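Local structure of periplasmic protein-probably involved in high-affinity Fe2+ transport (Escherichia coli F11, 5I0Y) at residues Ile49-Val52 with Glu53-Asn57; Met90-Asp94 with Gly95-Gly99. The protein is a copper-binding periplasmic protein, probably involved in high-affinity uptake of ferrous iron. The protein carries 1 engineered substitution. All coordinates share one frame; numbering follows the deposited sequence.

Contact 1 of 2, residues Ile49-Val52 with Glu53-Asn57; sequences IHAV and EGNKN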
loop_
_atom_site.group_PDB
_atom_site.type_symbol
_atom_site.label_atom_id
_atom_site.label_comp_id
_atom_site.label_asym_id
_atom_site.label_seq_id
_atom_site.Cartn_x
_atom_site.Cartn_y
_atom_site.Cartn_z
ATOM N N ILE B 49 2.130 7.618 -8.047
ATOM C CA ILE B 49 2.075 6.465 -8.950
ATOM C C ILE B 49 0.726 5.757 -8.856
ATOM O O ILE B 49 0.340 5.254 -7.801
ATOM C CB ILE B 49 3.229 5.478 -8.674
ATOM C CG1 ILE B 49 4.594 6.174 -8.838
ATOM C CG2 ILE B 49 3.121 4.278 -9.609
ATOM C CD1 ILE B 49 5.756 5.400 -8.265
ATOM N N HIS B 50 0.030 5.710 -9.988
ATOM C CA HIS B 50 -1.304 5.087 -10.064
ATOM C C HIS B 50 -1.469 4.311 -11.332
ATOM O O HIS B 50 -0.844 4.639 -12.338
ATOM C CB HIS B 50 -2.384 6.151 -9.967
ATOM C CG HIS B 50 -2.293 6.932 -8.696
ATOM N ND1 HIS B 50 -1.422 7.954 -8.530
ATOM C CD2 HIS B 50 -2.971 6.788 -7.498
ATOM C CE1 HIS B 50 -1.546 8.433 -7.277
ATOM N NE2 HIS B 50 -2.473 7.705 -6.640
ATOM N N ALA B 51 -2.282 3.260 -11.302
ATOM C CA ALA B 51 -2.564 2.507 -12.512
ATOM C C ALA B 51 -3.237 3.392 -13.540
ATOM O O ALA B 51 -3.983 4.311 -13.190
ATOM C CB ALA B 51 -3.477 1.332 -12.209
ATOM N N VAL B 52 -2.986 3.093 -14.812
ATOM C CA VAL B 52 -3.827 3.606 -15.900
ATOM C C VAL B 52 -4.675 2.464 -16.447
ATOM O O VAL B 52 -4.455 1.296 -16.096
ATOM C CB VAL B 52 -3.016 4.335 -17.005
ATOM C CG1 VAL B 52 -2.393 5.621 -16.450
ATOM C CG2 VAL B 52 -1.981 3.421 -17.637
ATOM N N GLU B 53 -5.666 2.803 -17.269
ATOM C CA GLU B 53 -6.519 1.804 -17.927
ATOM C C GLU B 53 -5.667 0.787 -18.696
ATOM O O GLU B 53 -4.695 1.143 -19.354
ATOM C CB GLU B 53 -7.517 2.499 -18.868
ATOM C CG GLU B 53 -8.511 1.575 -19.566
ATOM C CD GLU B 53 -9.702 1.206 -18.704
ATOM O OE1 GLU B 53 -9.925 1.876 -17.673
ATOM O OE2 GLU B 53 -10.420 0.239 -19.055
ATOM N N GLY B 54 -6.044 -0.485 -18.587
ATOM C CA GLY B 54 -5.320 -1.588 -19.223
ATOM C C GLY B 54 -4.259 -2.250 -18.368
ATOM O O GLY B 54 -3.524 -3.113 -18.855
ATOM N N ASN B 55 -4.156 -1.853 -17.097
ATOM C CA ASN B 55 -3.170 -2.450 -16.211
ATOM C C ASN B 55 -3.400 -3.961 -16.119
ATOM O O ASN B 55 -4.540 -4.409 -15.950
ATOM C CB ASN B 55 -3.236 -1.773 -14.835
ATOM C CG ASN B 55 -2.138 -2.239 -13.905
ATOM O OD1 ASN B 55 -2.234 -3.321 -13.324
ATOM N ND2 ASN B 55 -1.104 -1.411 -13.727
ATOM N N LYS B 56 -2.306 -4.709 -16.226
ATOM C CA LYS B 56 -2.374 -6.167 -16.317
ATOM C C LYS B 56 -1.967 -6.843 -15.022
ATOM O O LYS B 56 -1.846 -8.081 -14.961
ATOM C CB LYS B 56 -1.493 -6.677 -17.464
ATOM C CG LYS B 56 -1.941 -6.200 -18.835
ATOM C CD LYS B 56 -1.136 -6.878 -19.938
ATOM C CE LYS B 56 0.146 -6.120 -20.284
ATOM N NZ LYS B 56 1.239 -6.200 -19.270
ATOM N N ASN B 57 -1.771 -6.036 -13.980
ATOM C CA ASN B 57 -1.366 -6.558 -12.681
ATOM C C ASN B 57 -2.434 -6.501 -11.607
ATOM O O ASN B 57 -2.123 -6.680 -10.430
ATOM C CB ASN B 57 -0.106 -5.856 -12.198
ATOM C CG ASN B 57 1.063 -6.054 -13.142
ATOM O OD1 ASN B 57 1.609 -5.101 -13.671
ATOM N ND2 ASN B 57 1.443 -7.307 -13.372
HETATM O O HOH W 1 -6.317 -0.512 -15.141
#

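Contact 2 of 2, residues Met90-Asp94 with Gly95-Gly99; sequences MVASD and GPHYG. With CU (copper (II) ion), chain D.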
loop_
_atom_site.group_PDB
_atom_site.type_symbol
_atom_site.label_atom_id
_atom_site.label_comp_id
_atom_site.label_asym_id
_atom_site.label_seq_id
_atom_site.Cartn_x
_atom_site.Cartn_y
_atom_site.Cartn_z
ATOM N N MET B 90 3.780 6.183 2.494
ATOM C CA MET B 90 3.207 7.168 3.412
ATOM C C MET B 90 1.744 7.369 3.110
ATOM O O MET B 90 1.256 6.992 2.056
ATOM C CB MET B 90 3.907 8.517 3.255
ATOM C CG MET B 90 5.415 8.426 3.299
ATOM S SD MET B 90 6.264 10.008 3.484
ATOM C CE MET B 90 6.120 10.256 5.237
ATOM N N VAL B 91 1.030 7.952 4.070
ATOM C CA VAL B 91 -0.320 8.428 3.827
ATOM C C VAL B 91 -0.498 9.838 4.394
ATOM O O VAL B 91 -0.085 10.119 5.528
ATOM C CB VAL B 91 -1.401 7.423 4.296
ATOM C CG1 VAL B 91 -1.376 7.226 5.804
ATOM C CG2 VAL B 91 -2.780 7.829 3.775
ATOM N N ALA B 92 -1.068 10.714 3.570
ATOM C CA ALA B 92 -1.379 12.097 3.966
ATOM C C ALA B 92 -2.863 12.325 3.737
ATOM O O ALA B 92 -3.610 11.405 3.363
ATOM C CB ALA B 92 -0.539 13.071 3.151
ATOM N N SER B 93 -3.310 13.560 3.932
ATOM C CA SER B 93 -4.752 13.821 3.852
ATOM C C SER B 93 -5.363 13.585 2.474
ATOM O O SER B 93 -6.555 13.339 2.371
ATOM C CB SER B 93 -5.076 15.226 4.380
ATOM O OG SER B 93 -4.513 16.189 3.523
ATOM N N ASP B 94 -4.540 13.649 1.427
ATOM C CA ASP B 94 -5.016 13.342 0.075
ATOM C C ASP B 94 -4.684 11.932 -0.397
ATOM O O ASP B 94 -4.809 11.640 -1.577
ATOM C CB ASP B 94 -4.428 14.343 -0.918
ATOM C CG ASP B 94 -2.919 14.299 -0.974
ATOM O OD1 ASP B 94 -2.266 13.821 -0.032
ATOM O OD2 ASP B 94 -2.355 14.771 -1.979
ATOM N N GLY B 95 -4.276 11.062 0.518
ATOM C CA GLY B 95 -4.147 9.650 0.195
ATOM C C GLY B 95 -2.717 9.157 0.268
ATOM O O GLY B 95 -1.793 9.869 0.682
ATOM N N PRO B 96 -2.513 7.893 -0.111
ATOM C CA PRO B 96 -1.166 7.318 0.021
ATOM C C PRO B 96 -0.218 7.778 -1.076
ATOM O O PRO B 96 -0.656 8.131 -2.171
ATOM C CB PRO B 96 -1.433 5.811 -0.120
ATOM C CG PRO B 96 -2.675 5.726 -0.938
ATOM C CD PRO B 96 -3.525 6.902 -0.515
ATOM N N HIS B 97 1.075 7.761 -0.775
ATOM C CA HIS B 97 2.117 8.099 -1.766
ATOM C C HIS B 97 3.421 7.510 -1.308
ATOM O O HIS B 97 3.467 6.801 -0.291
ATOM C CB HIS B 97 2.196 9.635 -1.957
ATOM C CG HIS B 97 2.652 10.367 -0.728
ATOM N ND1 HIS B 97 1.830 11.155 0.010
ATOM C CD2 HIS B 97 3.879 10.367 -0.081
ATOM C CE1 HIS B 97 2.521 11.638 1.063
ATOM N NE2 HIS B 97 3.763 11.155 1.020
ATOM N N TYR B 98 4.489 7.753 -2.080
ATOM C CA TYR B 98 5.849 7.457 -1.607
ATOM C C TYR B 98 6.614 8.757 -1.490
ATOM O O TYR B 98 6.489 9.612 -2.356
ATOM C CB TYR B 98 6.585 6.498 -2.563
ATOM C CG TYR B 98 5.842 5.203 -2.776
ATOM C CD1 TYR B 98 6.049 4.115 -1.920
ATOM C CD2 TYR B 98 4.937 5.075 -3.818
ATOM C CE1 TYR B 98 5.363 2.925 -2.112
ATOM C CE2 TYR B 98 4.237 3.885 -4.023
ATOM C CZ TYR B 98 4.452 2.818 -3.160
ATOM O OH TYR B 98 3.754 1.645 -3.358
ATOM N N GLY B 99 7.403 8.931 -0.437
ATOM C CA GLY B 99 8.113 10.197 -0.317
ATOM C C GLY B 99 9.109 10.270 0.800
ATOM O O GLY B 99 9.351 9.287 1.488
HETATM CU CU CU D . 5.013 11.640 2.556
HETATM O O HOH W 2 -0.738 11.839 -0.856
#

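Contact 1 of 2, residues Ile49-Val52 with Glu53-Asn57
The backbone N-H of Asn55 is shared between Val52 O and a water, and neither hold is short. Asn55 N gives a weak hydrogen bond to Val52 O at 3.3 Å, bent to 134° at the hydrogen. This closes a type II beta turn from Val52 to Asn55, at the point where strand 43-51 runs out into a surface loop. A water braces the turn. It lies 2.8 Å from Val52 O, to which it can donate, and accepts from Asn55 N at 3.2 Å, so it bridges the same two atoms. Gly54 takes the third position of the turn with a positive phi, a conformation well suited to glycine.

Beyond the turn, the CB of Asn55 leans on Val52 O at 3.5 Å. Its side-chain amide lies beside the methyl of Ala51, with Asn55 ND2 3.9 Å from Ala51 CB. CG stands anti to the backbone N (chi1 -174°), which carries the amide back toward the end of the strand. The same ND2 is hydrogen-bonded to Glu16 O, just ahead of the neighbouring strand 17-24. Both ends of the amide are therefore used, and its rotation is fixed. Phe59, from a loop, touches Ala51. The other end of the Asn55 amide makes an Asx turn: OD1 accepts from Asn57 N at 2.8 Å, with the donor 43° out of the carbonyl plane.

Contact 2 of 2, residues Met90-Asp94 with Gly95-Gly99
The tip of the beta hairpin formed by strands 82-92 and 95-102 supplies two of the copper ligands. Met90 and His97 face each other as an antiparallel hydrogen-bonded pair, and their side chains leave the same face of the sheet. Met90 SD binds the copper(II) ion at 2.2 Å and His97 NE2 binds it at 2.0 Å. The Met90 chain comes across the imidazole obliquely, with Met90 CB 3.5 Å from His97 NE2. In His97, chi1 of 65° puts the ring between the backbone N and the carbonyl carbon, and the Ala92 methyl lies at the ring edge near CE1. His44 of the same chain and His127 of the second subunit complete the site, so the metal lies at the subunit interface.

The ring is also held on its other nitrogen. His97 ND1 donates to a water 2.8 Å away that lies in the ring plane. This water lies 2.6 Å from Asp94 OD1 and close to Gly95 O, and can donate to them. The carboxylate is thus a second-shell partner that probably steadies the ring and may make the imidazole a stronger donor to copper.

Four backbone hydrogen bonds tie the strands, two between Met90 and His97 and two between Ala92 and Gly95. The straightest runs from Ala92 N to Gly95 O, at 178°. Between these pairs, Pro96 CA points a C-H at Met90 O, 3.2 Å away. Ala92 to Gly95 form a type I turn, and Gly95 has a positive phi. The whole is a tight beta hairpin with a two-residue type I turn, giving one methionine and one histidine to a copper site of three histidines and a methionine shared between two subunits.

Contact 1 comes first along the chain and closes before contact 2 opens. Their centres lie 18 Å apart and their nearest atoms about 5 Å apart, without touching. Both reach one antiparallel sheet, in which strand 43-51, leading into contact 1, neighbours strand 95-102 of contact 2. Contact 1 is a surface turn, its centre about 17 Å from the centre of the chain, whereas the buried contact 2 has its centre about 10 Å from it. Strand 43-51 links them structurally: it carries the copper ligand His44 and then runs out into contact 1. The subunit interface brings them together too: Val91 of contact 2 packs on Asn57 of the second subunit.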